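Local atomic coordinates of putative ribose operon repressor (Burkholderia thailandensis, PDB entry 3EGC), a protein that is probably a LacI-family transcriptional repressor, binding regulatory DNA and carrying a sugar-binding domain of the periplasmic binding protein type. Residues 12-17 against 68-73; 40-45 against 58-63; 87-92 against 250-255; 114-119 against 269-274; 219-224 against 235-240. All coordinates share one frame; numbering follows the deposited sequence.

Contact 1: 12-17 against 68-73; sequences GLIVSD and LILAPS
Ile14 O takes the backbone N-H of Ala71 at 2.8 Å, the shortest polar link between strand 12-15 and the chain that runs from 68 to 73. On its other side Ile14 is the donor: Ile14 N gives its proton to Ile69 O at 2.9 Å, in a nearly straight bond (171° at the hydrogen). Ile69 N in turn reaches back to Gly12 O. Ile14 is thus held through both its N and its O, straddling Leu70 as expected of a parallel pair, and the two strand directions differ by just 11°. On one face of this sheet Ile14 lies between two leucines of the partner strand. Its CG2 branch meets Leu70 CD1 at 3.6 Å, while its other arm ends at CD1 near Leu68 CD1, 4.2 Å away. With CG1 beside the backbone N (chi1 -65°), the two branches are split between these neighbours. Helix 50-62 packs on this side through Ala56, Val57 and Phe60. These are two neighbouring central strands of the N-terminal subdomain of a periplasmic-binding-protein fold, a parallel sheet with helices on both faces. The reverse face carries Leu13 and Ile69, where Leu13 CD1 meets Ile69 CG2 at 3.8 Å; Ala27 of helix 21-36 packs on Leu13, and helix 241-257 packs on Ile69. Beyond the strand ends the chains remain close: Ser16 CB sits 3.4 Å from Ala71 O and 3.6 Å from Ser73 OG. That hydroxyl is hydrogen-bonded to Thr46 OG1, and Ser73 N to Glu53 OE2.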
# COMPACT_ATOMS: atom_id res chain seq x y z
N GLY A 12 8.80 3.80 -18.46
CA GLY A 12 7.80 2.78 -18.17
C GLY A 12 8.09 2.19 -16.79
O GLY A 12 9.23 1.85 -16.54
N LEU A 13 7.09 2.16 -15.89
CA LEU A 13 7.26 1.51 -14.60
C LEU A 13 6.35 0.30 -14.56
O LEU A 13 5.13 0.41 -14.79
CB LEU A 13 6.94 2.42 -13.43
CG LEU A 13 6.84 1.77 -12.05
CD1 LEU A 13 8.17 1.10 -11.60
CD2 LEU A 13 6.37 2.76 -10.96
N ILE A 14 6.95 -0.85 -14.42
CA ILE A 14 6.20 -2.09 -14.46
C ILE A 14 6.44 -2.75 -13.14
O ILE A 14 7.54 -3.00 -12.78
CB ILE A 14 6.63 -3.02 -15.63
CG1 ILE A 14 6.30 -2.35 -16.97
CG2 ILE A 14 5.97 -4.44 -15.48
CD1 ILE A 14 6.79 -3.10 -18.26
N VAL A 15 5.38 -3.01 -12.41
CA VAL A 15 5.48 -3.47 -11.07
C VAL A 15 4.74 -4.80 -10.91
O VAL A 15 3.63 -4.95 -11.40
CB VAL A 15 4.92 -2.34 -10.16
CG1 VAL A 15 4.19 -2.86 -8.96
CG2 VAL A 15 6.06 -1.36 -9.80
N SER A 16 5.32 -5.74 -10.17
CA SER A 16 4.70 -7.03 -9.98
C SER A 16 3.43 -7.02 -9.06
O SER A 16 2.52 -7.91 -9.22
CB SER A 16 5.72 -7.99 -9.45
OG SER A 16 6.46 -7.42 -8.37
N ASP A 17 3.35 -6.06 -8.13
CA ASP A 17 2.14 -5.96 -7.34
C ASP A 17 1.89 -4.59 -6.67
O ASP A 17 2.26 -4.40 -5.53
CB ASP A 17 2.08 -7.08 -6.30
CG ASP A 17 0.79 -7.09 -5.55
OD1 ASP A 17 -0.13 -6.28 -5.88
OD2 ASP A 17 0.68 -7.88 -4.59
N LEU A 68 12.87 1.53 -19.00
CA LEU A 68 11.97 0.80 -18.07
C LEU A 68 12.59 0.58 -16.71
O LEU A 68 13.73 0.12 -16.58
CB LEU A 68 11.58 -0.61 -18.59
CG LEU A 68 10.80 -0.83 -19.88
CD1 LEU A 68 10.42 -2.31 -20.12
CD2 LEU A 68 9.54 0.05 -19.92
N ILE A 69 11.79 0.85 -15.69
CA ILE A 69 12.01 0.31 -14.40
C ILE A 69 11.09 -0.89 -14.19
O ILE A 69 9.89 -0.79 -14.31
CB ILE A 69 11.75 1.33 -13.30
CG1 ILE A 69 12.68 2.54 -13.49
CG2 ILE A 69 11.88 0.62 -11.92
CD1 ILE A 69 12.55 3.55 -12.38
N LEU A 70 11.67 -2.02 -13.81
CA LEU A 70 10.92 -3.25 -13.79
C LEU A 70 11.04 -3.97 -12.44
O LEU A 70 12.12 -4.35 -12.02
CB LEU A 70 11.42 -4.16 -14.96
CG LEU A 70 10.89 -5.59 -14.93
CD1 LEU A 70 9.35 -5.64 -15.01
CD2 LEU A 70 11.49 -6.55 -16.03
N ALA A 71 9.95 -4.11 -11.74
CA ALA A 71 9.90 -5.05 -10.61
C ALA A 71 9.46 -6.42 -11.15
O ALA A 71 8.26 -6.67 -11.36
CB ALA A 71 8.94 -4.57 -9.53
N PRO A 72 10.41 -7.31 -11.37
CA PRO A 72 10.13 -8.51 -12.07
C PRO A 72 9.17 -9.49 -11.39
O PRO A 72 9.20 -9.68 -10.16
CB PRO A 72 11.53 -9.15 -12.25
CG PRO A 72 12.52 -8.06 -11.94
CD PRO A 72 11.82 -7.19 -10.99
N SER A 73 8.35 -10.11 -12.20
CA SER A 73 7.47 -11.14 -11.73
C SER A 73 8.27 -12.41 -11.87
O SER A 73 9.25 -12.45 -12.64
CB SER A 73 6.25 -11.19 -12.65
OG SER A 73 5.38 -10.11 -12.38

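Contact 2: 40-45 against 58-63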
# COMPACT_ATOMS: atom_id res chain seq x y z
N SER A 40 7.83 11.80 -17.27
CA SER A 40 6.56 11.24 -16.96
C SER A 40 6.67 9.71 -16.76
O SER A 40 7.58 9.07 -17.29
CB SER A 40 5.57 11.54 -18.12
OG SER A 40 5.20 12.91 -18.11
N VAL A 41 5.71 9.15 -16.02
CA VAL A 41 5.69 7.75 -15.71
C VAL A 41 4.44 6.99 -16.10
O VAL A 41 3.35 7.21 -15.53
CB VAL A 41 5.93 7.51 -14.20
CG1 VAL A 41 5.92 5.96 -13.89
CG2 VAL A 41 7.30 8.18 -13.78
N LEU A 42 4.60 6.07 -17.04
CA LEU A 42 3.51 5.20 -17.42
C LEU A 42 3.51 3.97 -16.47
O LEU A 42 4.57 3.37 -16.18
CB LEU A 42 3.72 4.72 -18.86
CG LEU A 42 3.26 5.47 -20.10
CD1 LEU A 42 3.64 4.64 -21.45
CD2 LEU A 42 1.79 5.88 -20.01
N LEU A 43 2.34 3.58 -16.00
CA LEU A 43 2.30 2.53 -14.99
C LEU A 43 1.65 1.26 -15.50
O LEU A 43 0.65 1.32 -16.18
CB LEU A 43 1.61 3.00 -13.73
CG LEU A 43 1.22 1.95 -12.70
CD1 LEU A 43 2.48 1.45 -11.93
CD2 LEU A 43 0.12 2.53 -11.72
N ALA A 44 2.28 0.12 -15.24
CA ALA A 44 1.62 -1.13 -15.46
C ALA A 44 1.73 -1.98 -14.20
O ALA A 44 2.75 -1.95 -13.45
CB ALA A 44 2.17 -1.81 -16.65
N ASN A 45 0.67 -2.71 -13.94
CA ASN A 45 0.62 -3.63 -12.80
C ASN A 45 0.39 -5.03 -13.29
O ASN A 45 -0.58 -5.22 -13.94
CB ASN A 45 -0.49 -3.24 -11.81
CG ASN A 45 -0.57 -4.21 -10.61
OD1 ASN A 45 0.44 -4.55 -10.00
ND2 ASN A 45 -1.75 -4.65 -10.30
N GLY A 58 6.33 -4.92 -24.06
CA GLY A 58 6.06 -4.69 -25.49
C GLY A 58 5.17 -3.48 -25.72
O GLY A 58 5.44 -2.66 -26.58
N GLN A 59 4.16 -3.32 -24.90
CA GLN A 59 3.29 -2.18 -24.97
C GLN A 59 4.06 -0.88 -24.74
O GLN A 59 3.91 0.09 -25.52
CB GLN A 59 2.19 -2.36 -23.96
CG GLN A 59 1.24 -1.22 -23.84
CD GLN A 59 0.26 -1.48 -22.75
OE1 GLN A 59 -0.44 -2.50 -22.76
NE2 GLN A 59 0.20 -0.56 -21.76
N PHE A 60 4.91 -0.88 -23.71
CA PHE A 60 5.70 0.29 -23.35
C PHE A 60 6.81 0.60 -24.40
O PHE A 60 7.13 1.79 -24.78
CB PHE A 60 6.27 0.13 -21.87
CG PHE A 60 5.21 0.36 -20.77
CD1 PHE A 60 3.90 0.78 -21.09
CD2 PHE A 60 5.52 0.21 -19.45
CE1 PHE A 60 2.96 1.00 -20.11
CE2 PHE A 60 4.58 0.48 -18.43
CZ PHE A 60 3.30 0.86 -18.76
N PHE A 61 7.42 -0.46 -24.88
CA PHE A 61 8.36 -0.29 -25.96
C PHE A 61 7.76 0.31 -27.24
O PHE A 61 8.30 1.29 -27.81
CB PHE A 61 9.09 -1.58 -26.24
CG PHE A 61 10.18 -1.42 -27.23
CD1 PHE A 61 11.28 -0.61 -26.92
CD2 PHE A 61 10.11 -2.06 -28.48
CE1 PHE A 61 12.30 -0.43 -27.81
CE2 PHE A 61 11.15 -1.89 -29.41
CZ PHE A 61 12.25 -1.06 -29.07
N GLU A 62 6.63 -0.21 -27.70
CA GLU A 62 6.03 0.36 -28.89
C GLU A 62 5.63 1.82 -28.70
O GLU A 62 5.69 2.62 -29.63
CB GLU A 62 4.85 -0.47 -29.41
CG GLU A 62 4.03 -1.12 -28.38
CD GLU A 62 2.55 -0.72 -28.48
OE1 GLU A 62 1.79 -1.37 -29.27
OE2 GLU A 62 2.15 0.22 -27.75
N ARG A 63 5.25 2.20 -27.48
CA ARG A 63 4.98 3.60 -27.19
C ARG A 63 6.26 4.43 -27.14
O ARG A 63 6.23 5.62 -26.94
CB ARG A 63 4.21 3.74 -25.86
CG ARG A 63 2.75 3.23 -25.95
CD ARG A 63 1.96 3.82 -24.82
NE ARG A 63 0.53 3.82 -25.11
CZ ARG A 63 -0.08 4.78 -25.80
NH1 ARG A 63 0.62 5.81 -26.24
NH2 ARG A 63 -1.39 4.70 -26.02
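Strand 40-45 and helix 58-62 run nearly antiparallel, their directions 161° apart and their axes 10.4 Å from each other, with Leu42 and Phe60 the closest pair of CA atoms at 8.0 Å. Phe60 bridges that gap, pushing its ring outer end first at the strand. Leu42 CB lies over one ring face as a CH-pi contact, 4.2 Å from the centroid and 26° off the normal. The two side chains pass each other in opposite directions, and Leu42 CD1 comes back to within 3.9 Å of Phe60 CD1. At the ring's leading edge, CZ meets the backbone: Leu43 C lies close to the ring plane, 3.7 Å from CZ. Ala44 CB approaches the same CZ obliquely at 3.6 Å. Leu42 and Ala44 point toward the helix and Leu43, between them, away. Arg63 adds its aliphatic part, crossing Leu42 at about a right angle, with CD 3.9 Å from Leu42 CD1. Its chain is extended from CG to NE, and NH2 hydrogen-bonds to Ser8 O of the second subunit. Leu42 also packs on Leu42 of that subunit, placing this corner at the dimer interface. A strand, the helix that follows it and Phe60 as the filling between them form the strand-to-helix half of a right-handed beta-alpha-beta crossover, the repeating element of the Rossmann-like subdomains in the periplasmic-binding-protein fold.

Contact 3: 87-92 against 250-255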
# COMPACT_ATOMS: atom_id res chain seq x y z
N THR A 87 20.15 -1.23 -26.73
CA THR A 87 20.36 0.12 -26.29
C THR A 87 19.19 0.56 -25.43
O THR A 87 19.23 1.62 -24.85
CB THR A 87 20.53 1.11 -27.49
OG1 THR A 87 19.32 1.21 -28.26
CG2 THR A 87 21.65 0.68 -28.36
N PHE A 88 18.14 -0.24 -25.40
CA PHE A 88 17.01 0.09 -24.54
C PHE A 88 17.35 -0.16 -23.06
O PHE A 88 17.53 -1.29 -22.67
CB PHE A 88 15.79 -0.67 -24.97
CG PHE A 88 14.52 -0.21 -24.29
CD1 PHE A 88 13.90 -1.02 -23.35
CD2 PHE A 88 13.96 1.01 -24.59
CE1 PHE A 88 12.78 -0.63 -22.74
CE2 PHE A 88 12.80 1.43 -23.96
CZ PHE A 88 12.21 0.61 -23.03
N PRO A 89 17.47 0.91 -22.26
CA PRO A 89 17.85 0.85 -20.84
C PRO A 89 16.77 0.26 -19.95
O PRO A 89 15.58 0.65 -20.04
CB PRO A 89 18.14 2.34 -20.45
CG PRO A 89 17.45 3.14 -21.48
CD PRO A 89 17.15 2.27 -22.70
N ILE A 90 17.20 -0.65 -19.08
CA ILE A 90 16.31 -1.29 -18.13
C ILE A 90 16.94 -1.34 -16.75
O ILE A 90 18.02 -1.86 -16.60
CB ILE A 90 15.96 -2.74 -18.55
CG1 ILE A 90 15.25 -2.75 -19.94
CG2 ILE A 90 15.13 -3.46 -17.42
CD1 ILE A 90 15.05 -4.10 -20.48
N VAL A 91 16.28 -0.82 -15.73
CA VAL A 91 16.75 -1.17 -14.42
C VAL A 91 15.72 -1.89 -13.62
O VAL A 91 14.56 -1.51 -13.64
CB VAL A 91 17.43 -0.03 -13.65
CG1 VAL A 91 17.76 1.21 -14.56
CG2 VAL A 91 16.68 0.29 -12.50
N ALA A 92 16.14 -3.01 -13.02
CA ALA A 92 15.30 -3.84 -12.17
C ALA A 92 15.33 -3.32 -10.74
O ALA A 92 16.37 -2.83 -10.26
CB ALA A 92 15.78 -5.34 -12.21
N ARG A 250 17.12 7.26 -10.92
CA ARG A 250 18.37 8.04 -11.13
C ARG A 250 19.32 7.32 -12.10
O ARG A 250 19.75 7.89 -13.08
CB ARG A 250 19.10 8.34 -9.81
CG ARG A 250 18.69 9.65 -9.08
CD ARG A 250 19.49 9.85 -7.74
NE ARG A 250 18.93 10.93 -6.89
CZ ARG A 250 19.29 11.14 -5.62
NH1 ARG A 250 20.20 10.37 -5.05
NH2 ARG A 250 18.74 12.11 -4.90
N MET A 251 19.56 6.04 -11.81
CA MET A 251 20.29 5.17 -12.69
C MET A 251 19.72 5.15 -14.10
O MET A 251 20.45 5.24 -15.06
CB MET A 251 20.38 3.76 -12.07
CG MET A 251 21.29 2.76 -12.83
SD MET A 251 21.46 1.18 -11.97
CE MET A 251 20.80 0.16 -13.14
N LEU A 252 18.41 4.99 -14.23
CA LEU A 252 17.77 4.90 -15.52
C LEU A 252 17.95 6.20 -16.32
O LEU A 252 18.10 6.17 -17.54
CB LEU A 252 16.26 4.53 -15.39
CG LEU A 252 15.59 4.24 -16.74
CD1 LEU A 252 16.12 2.93 -17.23
CD2 LEU A 252 13.97 4.27 -16.64
N ILE A 253 17.92 7.33 -15.64
CA ILE A 253 18.07 8.59 -16.30
C ILE A 253 19.50 8.78 -16.85
O ILE A 253 19.68 9.14 -18.02
CB ILE A 253 17.66 9.73 -15.36
CG1 ILE A 253 16.12 9.70 -15.17
CG2 ILE A 253 18.19 11.09 -15.91
CD1 ILE A 253 15.61 10.58 -13.97
N HIS A 254 20.51 8.56 -16.02
CA HIS A 254 21.88 8.43 -16.48
C HIS A 254 22.03 7.55 -17.74
O HIS A 254 22.64 8.00 -18.74
CB HIS A 254 22.75 7.88 -15.37
CG HIS A 254 22.94 8.85 -14.24
ND1 HIS A 254 23.33 10.15 -14.45
CD2 HIS A 254 22.81 8.70 -12.91
CE1 HIS A 254 23.41 10.78 -13.29
NE2 HIS A 254 23.10 9.92 -12.34
N MET A 255 21.46 6.35 -17.71
CA MET A 255 21.52 5.45 -18.85
C MET A 255 20.86 6.04 -20.12
O MET A 255 21.30 5.76 -21.21
CB MET A 255 20.89 4.08 -18.55
CG MET A 255 21.56 3.32 -17.48
SD MET A 255 20.71 1.94 -16.72
CE MET A 255 20.66 0.83 -18.10
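Val91 turns its side chain into a pocket formed by Met251, Leu252 and Met255 on one side of helix 250-255. Met251 comes in obliquely and touches with its terminal methyl: CE lies 3.4 Å from Val91 CB and 3.5 Å from Val91 CG1. Its chain is extended through chi2 and bends at chi3 (119°), which turns that methyl onto the valine. Leu252 crosses the same valine obliquely, its CD1 3.6 Å from Val91 CG1, and Met255 SD reaches this CG1 too, at 3.7 Å. One valine methyl is therefore shared by two methyl groups and a sulfur. Strand 90-92 and the helix point in nearly opposite directions, 164° apart, with axes 8.3 Å from each other, as where a helix packs along the strands of a parallel sheet, running opposite to them, in the alpha/beta layers of a periplasmic-binding-protein subdomain. The helix belongs to the C-terminal part of the chain yet packs here on a strand from the N-terminal part. Just before the strand, Pro89 faces Met255: Pro89 CB lies 3.8 Å from Met255 CE, and equally far from Met255 CB. Leu252 CD1 reaches over to Pro89 O at 3.7 Å, and Leu252 also packs on Ile69 of the next strand in the sheet.

Contact 4: 114-119 against 269-274; sequences RTAVEY and TRFVTH
Thr115 is the first residue of helix 114-119 to touch the strand, meeting Phe271 with its methyl: CG2 is 3.9 Å from Phe271 CB. The methyl points this way because it stands anti to the backbone N, while OG1, beside that N, bonds to Arg111 O one turn back. This is helix-on-sheet packing in the C-terminal subdomain of a periplasmic-binding-protein fold, where helix 109-122 lies against strand 264-272, their local axes 9.3 Å apart and inclined by 30°. Ala116, next along the helix, brings CB up to Phe271 CE2 at 3.6 Å. It is a small residue at the point where helix and strand backbones come closest here, with 7.0 Å between Ala116 CA and Phe271 CA. Val117 looks the other way, toward helix 138-153. Tyr119, a turn on from Thr115, carries the aromatic part of the contact. Phe271 turns its edge to the face of Tyr119 in an offset edge-to-face pair, with centroids 5.3 Å apart and planes at 66°. The Phe271 ring stands up from the strand and is wedged among the three helix residues, Thr115 beside its root and Ala116 and Tyr119 at its outer end. Pro235, from the loop before strand 236-238, packs against both aromatic rings. Farther out, Thr273 comes obliquely to the tyrosine from beyond the strand end. It touches with its methyl, CG2 lying 3.8 Å from Tyr119 CE1.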
# COMPACT_ATOMS: atom_id res chain seq x y z
N ARG A 114 20.39 -11.87 8.69
CA ARG A 114 21.33 -12.33 9.66
C ARG A 114 21.18 -11.47 10.96
O ARG A 114 21.20 -12.02 12.09
CB ARG A 114 22.76 -12.20 9.11
CG ARG A 114 23.79 -12.85 9.97
CD ARG A 114 25.19 -12.73 9.38
NE ARG A 114 26.16 -13.22 10.35
CZ ARG A 114 27.40 -13.62 10.09
NH1 ARG A 114 27.88 -13.59 8.87
NH2 ARG A 114 28.15 -14.06 11.09
N THR A 115 21.01 -10.16 10.78
CA THR A 115 20.88 -9.27 11.91
C THR A 115 19.59 -9.59 12.68
O THR A 115 19.61 -9.67 13.89
CB THR A 115 20.88 -7.78 11.50
OG1 THR A 115 22.10 -7.45 10.86
CG2 THR A 115 20.71 -6.83 12.75
N ALA A 116 18.48 -9.81 11.96
CA ALA A 116 17.22 -10.10 12.64
C ALA A 116 17.25 -11.43 13.37
O ALA A 116 16.75 -11.59 14.48
CB ALA A 116 16.09 -10.03 11.67
N VAL A 117 17.84 -12.43 12.73
CA VAL A 117 17.95 -13.74 13.39
C VAL A 117 18.92 -13.73 14.58
O VAL A 117 18.70 -14.43 15.56
CB VAL A 117 18.29 -14.83 12.38
CG1 VAL A 117 18.74 -16.15 13.08
CG2 VAL A 117 17.09 -15.04 11.41
N GLU A 118 19.97 -12.92 14.51
CA GLU A 118 20.95 -12.82 15.59
C GLU A 118 20.34 -12.18 16.81
O GLU A 118 20.73 -12.48 17.95
CB GLU A 118 22.15 -11.99 15.17
CG GLU A 118 22.98 -12.65 14.09
CD GLU A 118 24.28 -11.90 13.84
OE1 GLU A 118 24.22 -10.67 13.64
OE2 GLU A 118 25.36 -12.54 13.83
N TYR A 119 19.42 -11.26 16.55
CA TYR A 119 18.61 -10.71 17.57
C TYR A 119 17.75 -11.76 18.28
O TYR A 119 17.61 -11.73 19.50
CB TYR A 119 17.73 -9.62 16.99
CG TYR A 119 16.66 -9.11 17.92
CD1 TYR A 119 16.91 -8.08 18.77
CD2 TYR A 119 15.44 -9.72 17.99
CE1 TYR A 119 15.91 -7.57 19.63
CE2 TYR A 119 14.46 -9.24 18.83
CZ TYR A 119 14.70 -8.16 19.63
OH TYR A 119 13.74 -7.71 20.48
N THR A 269 19.55 -1.44 4.70
CA THR A 269 18.38 -1.69 5.44
C THR A 269 18.70 -1.41 6.92
O THR A 269 19.87 -1.38 7.36
CB THR A 269 17.98 -3.18 5.32
OG1 THR A 269 18.96 -4.01 5.94
CG2 THR A 269 17.90 -3.57 3.92
N ARG A 270 17.68 -1.22 7.72
CA ARG A 270 17.94 -0.99 9.08
C ARG A 270 17.02 -1.83 9.97
O ARG A 270 15.85 -2.03 9.69
CB ARG A 270 17.89 0.50 9.42
CG ARG A 270 16.69 0.93 10.13
CD ARG A 270 16.68 2.42 10.29
NE ARG A 270 15.93 2.80 11.45
CZ ARG A 270 14.67 3.21 11.44
NH1 ARG A 270 14.01 3.29 10.31
NH2 ARG A 270 14.09 3.54 12.57
N PHE A 271 17.61 -2.34 11.04
CA PHE A 271 16.87 -3.19 11.97
C PHE A 271 16.15 -2.32 13.00
O PHE A 271 16.75 -1.44 13.62
CB PHE A 271 17.84 -4.16 12.67
CG PHE A 271 17.15 -5.24 13.43
CD1 PHE A 271 17.49 -5.49 14.74
CD2 PHE A 271 16.16 -6.01 12.84
CE1 PHE A 271 16.83 -6.49 15.47
CE2 PHE A 271 15.54 -7.01 13.52
CZ PHE A 271 15.88 -7.26 14.87
N VAL A 272 14.85 -2.54 13.14
CA VAL A 272 14.05 -1.72 14.05
C VAL A 272 13.44 -2.64 15.09
O VAL A 272 12.66 -3.54 14.74
CB VAL A 272 12.93 -0.99 13.29
CG1 VAL A 272 12.04 -0.14 14.22
CG2 VAL A 272 13.54 -0.15 12.12
N THR A 273 13.78 -2.42 16.35
CA THR A 273 13.26 -3.26 17.43
C THR A 273 12.07 -2.60 18.12
O THR A 273 11.30 -3.28 18.78
CB THR A 273 14.35 -3.61 18.51
OG1 THR A 273 14.85 -2.40 19.11
CG2 THR A 273 15.52 -4.29 17.84
N HIS A 274 11.91 -1.28 17.97
CA HIS A 274 10.80 -0.57 18.61
C HIS A 274 10.90 -0.42 20.14
O HIS A 274 11.99 -0.37 20.73
CB HIS A 274 9.45 -1.26 18.31
CG HIS A 274 9.15 -1.44 16.86
ND1 HIS A 274 9.07 -2.69 16.27
CD2 HIS A 274 8.93 -0.54 15.87
CE1 HIS A 274 8.82 -2.54 14.97
NE2 HIS A 274 8.75 -1.25 14.71

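Contact 5: 219-224 against 235-240; sequences VSFDNL and PVVEQP
Phe221 has Val237 CG1 over one face of its ring, a CH-pi contact lying 17° off the ring normal, and Gln239 CG near its plane at the edge, 4.3 Å from CD1. The methyl is 3.3 Å from the centroid, unusually short, so the exact placing of Val237 CG1 is doubtful. Arg143 makes a cation-pi contact with the same ring. The backbones pair in parallel: Val237 N bonds to Ser220 O at 2.7 Å, and Asp222 N to Val237 O at 2.8 Å, while Ser220 N reaches Pro235 O. Strands 217-221 and 236-238 are neighbours in the C-terminal subdomain sheet of the periplasmic-binding-protein fold, and at and just beyond their C-terminal ends side-chain amides join the chains. Gln239 NE2 gives a proton to Asp222 OD1 at 2.9 Å, meeting it on the syn side but 22° out of the carboxylate plane; Gln239 OE1 is hydrogen-bonded to Ser107 OG, and Asp222 OD2 takes His195 N. Asn223 ND2 bonds to Glu238 OE2 at 2.7 Å through the anti lone pair, with amide and carboxylate nearly coplanar (18°). Glu238 OE1 is salt-bridged to Arg270, which probably keeps this carboxylate ionised. A water accepts from both Asn223 N (3.2 Å) and Gln239 N (3.1 Å), spanning the two diverging chains.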
# COMPACT_ATOMS: atom_id res chain seq x y z
N VAL A 219 10.48 -12.17 13.66
CA VAL A 219 11.09 -10.97 13.10
C VAL A 219 10.73 -10.99 11.61
O VAL A 219 10.66 -12.06 11.03
CB VAL A 219 12.63 -10.90 13.33
CG1 VAL A 219 12.90 -10.76 14.78
CG2 VAL A 219 13.38 -12.22 12.75
N SER A 220 10.53 -9.82 11.03
CA SER A 220 10.00 -9.69 9.71
C SER A 220 10.79 -8.65 8.92
O SER A 220 11.37 -7.74 9.51
CB SER A 220 8.54 -9.25 9.79
OG SER A 220 7.95 -9.14 8.50
N PHE A 221 10.82 -8.78 7.58
CA PHE A 221 11.16 -7.66 6.71
C PHE A 221 9.94 -6.74 6.50
O PHE A 221 8.80 -7.17 6.61
CB PHE A 221 11.65 -8.11 5.32
CG PHE A 221 13.12 -8.53 5.28
CD1 PHE A 221 14.00 -7.84 4.49
CD2 PHE A 221 13.57 -9.66 5.98
CE1 PHE A 221 15.33 -8.21 4.39
CE2 PHE A 221 14.90 -10.05 5.91
CZ PHE A 221 15.79 -9.35 5.12
N ASP A 222 10.21 -5.46 6.17
CA ASP A 222 9.16 -4.47 5.99
C ASP A 222 8.69 -3.88 7.31
O ASP A 222 8.25 -4.59 8.23
CB ASP A 222 8.00 -5.05 5.20
CG ASP A 222 8.42 -5.57 3.86
OD1 ASP A 222 9.35 -4.92 3.24
OD2 ASP A 222 7.89 -6.62 3.47
N ASN A 223 8.71 -2.56 7.37
CA ASN A 223 8.38 -1.86 8.60
C ASN A 223 6.99 -1.25 8.48
O ASN A 223 6.82 -0.15 7.98
CB ASN A 223 9.41 -0.73 8.84
CG ASN A 223 9.20 -0.01 10.13
OD1 ASN A 223 8.32 -0.39 10.92
ND2 ASN A 223 10.04 0.99 10.40
N LEU A 224 5.98 -2.00 8.93
CA LEU A 224 4.62 -1.55 8.91
C LEU A 224 4.21 -1.12 10.33
O LEU A 224 4.49 -1.82 11.28
CB LEU A 224 3.75 -2.72 8.43
CG LEU A 224 3.62 -3.20 6.94
CD1 LEU A 224 2.54 -2.44 6.23
CD2 LEU A 224 4.94 -3.05 6.14
N PRO A 235 9.84 -7.03 15.80
CA PRO A 235 11.02 -6.40 15.21
C PRO A 235 11.13 -6.60 13.69
O PRO A 235 10.81 -7.65 13.17
CB PRO A 235 12.19 -7.04 15.95
CG PRO A 235 11.51 -7.84 17.15
CD PRO A 235 10.18 -8.19 16.63
N VAL A 236 11.56 -5.55 13.00
CA VAL A 236 11.49 -5.55 11.56
C VAL A 236 12.75 -5.11 10.92
O VAL A 236 13.42 -4.25 11.43
CB VAL A 236 10.42 -4.57 11.01
CG1 VAL A 236 9.48 -5.33 10.12
CG2 VAL A 236 9.72 -3.91 12.13
N VAL A 237 13.07 -5.69 9.79
CA VAL A 237 14.08 -5.12 8.95
C VAL A 237 13.44 -4.16 7.95
O VAL A 237 12.72 -4.58 7.02
CB VAL A 237 15.09 -6.17 8.35
CG1 VAL A 237 14.46 -7.49 8.16
CG2 VAL A 237 15.77 -5.63 7.04
N GLU A 238 13.63 -2.88 8.20
CA GLU A 238 13.10 -1.86 7.34
C GLU A 238 13.87 -1.79 6.05
O GLU A 238 15.09 -1.75 6.06
CB GLU A 238 13.11 -0.49 8.03
CG GLU A 238 12.58 0.65 7.18
CD GLU A 238 12.68 1.96 7.89
OE1 GLU A 238 13.60 2.76 7.57
OE2 GLU A 238 11.83 2.18 8.80
N GLN A 239 13.14 -1.78 4.94
CA GLN A 239 13.74 -1.61 3.62
C GLN A 239 13.62 -0.14 3.24
O GLN A 239 12.58 0.45 3.55
CB GLN A 239 13.08 -2.51 2.60
CG GLN A 239 13.35 -3.95 2.85
CD GLN A 239 12.96 -4.82 1.63
OE1 GLN A 239 13.76 -4.98 0.70
NE2 GLN A 239 11.73 -5.33 1.64
N PRO A 240 14.64 0.43 2.55
CA PRO A 240 14.57 1.81 2.05
C PRO A 240 13.72 1.92 0.74
O PRO A 240 14.21 2.29 -0.33
CB PRO A 240 16.04 2.15 1.77
CG PRO A 240 16.62 0.82 1.31
CD PRO A 240 15.82 -0.28 2.01
O HOH W 1 10.09 -1.24 4.82

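Contacts 1, 2 and 3 belong to the N-terminal subdomain and contacts 4 and 5 to the C-terminal one, with the chain's centre between contacts 1 and 5, whose centres are about 22 Å apart. Contact 1 joins its neighbours through the sheet: Leu13 N pairs with Leu42 O of contact 2 at 2.8 Å, and Leu68 O with Val91 N of contact 3 at 2.9 Å. Contacts 4 and 5, about 8 Å apart between centres, share a strand pairing and the Arg270 to Glu238 salt bridge. Contact 3 ties helix 241-257, which follows strand 236-238 of contact 5, back into the N-terminal subdomain. In this family effectors usually bind in the cleft between the subdomains.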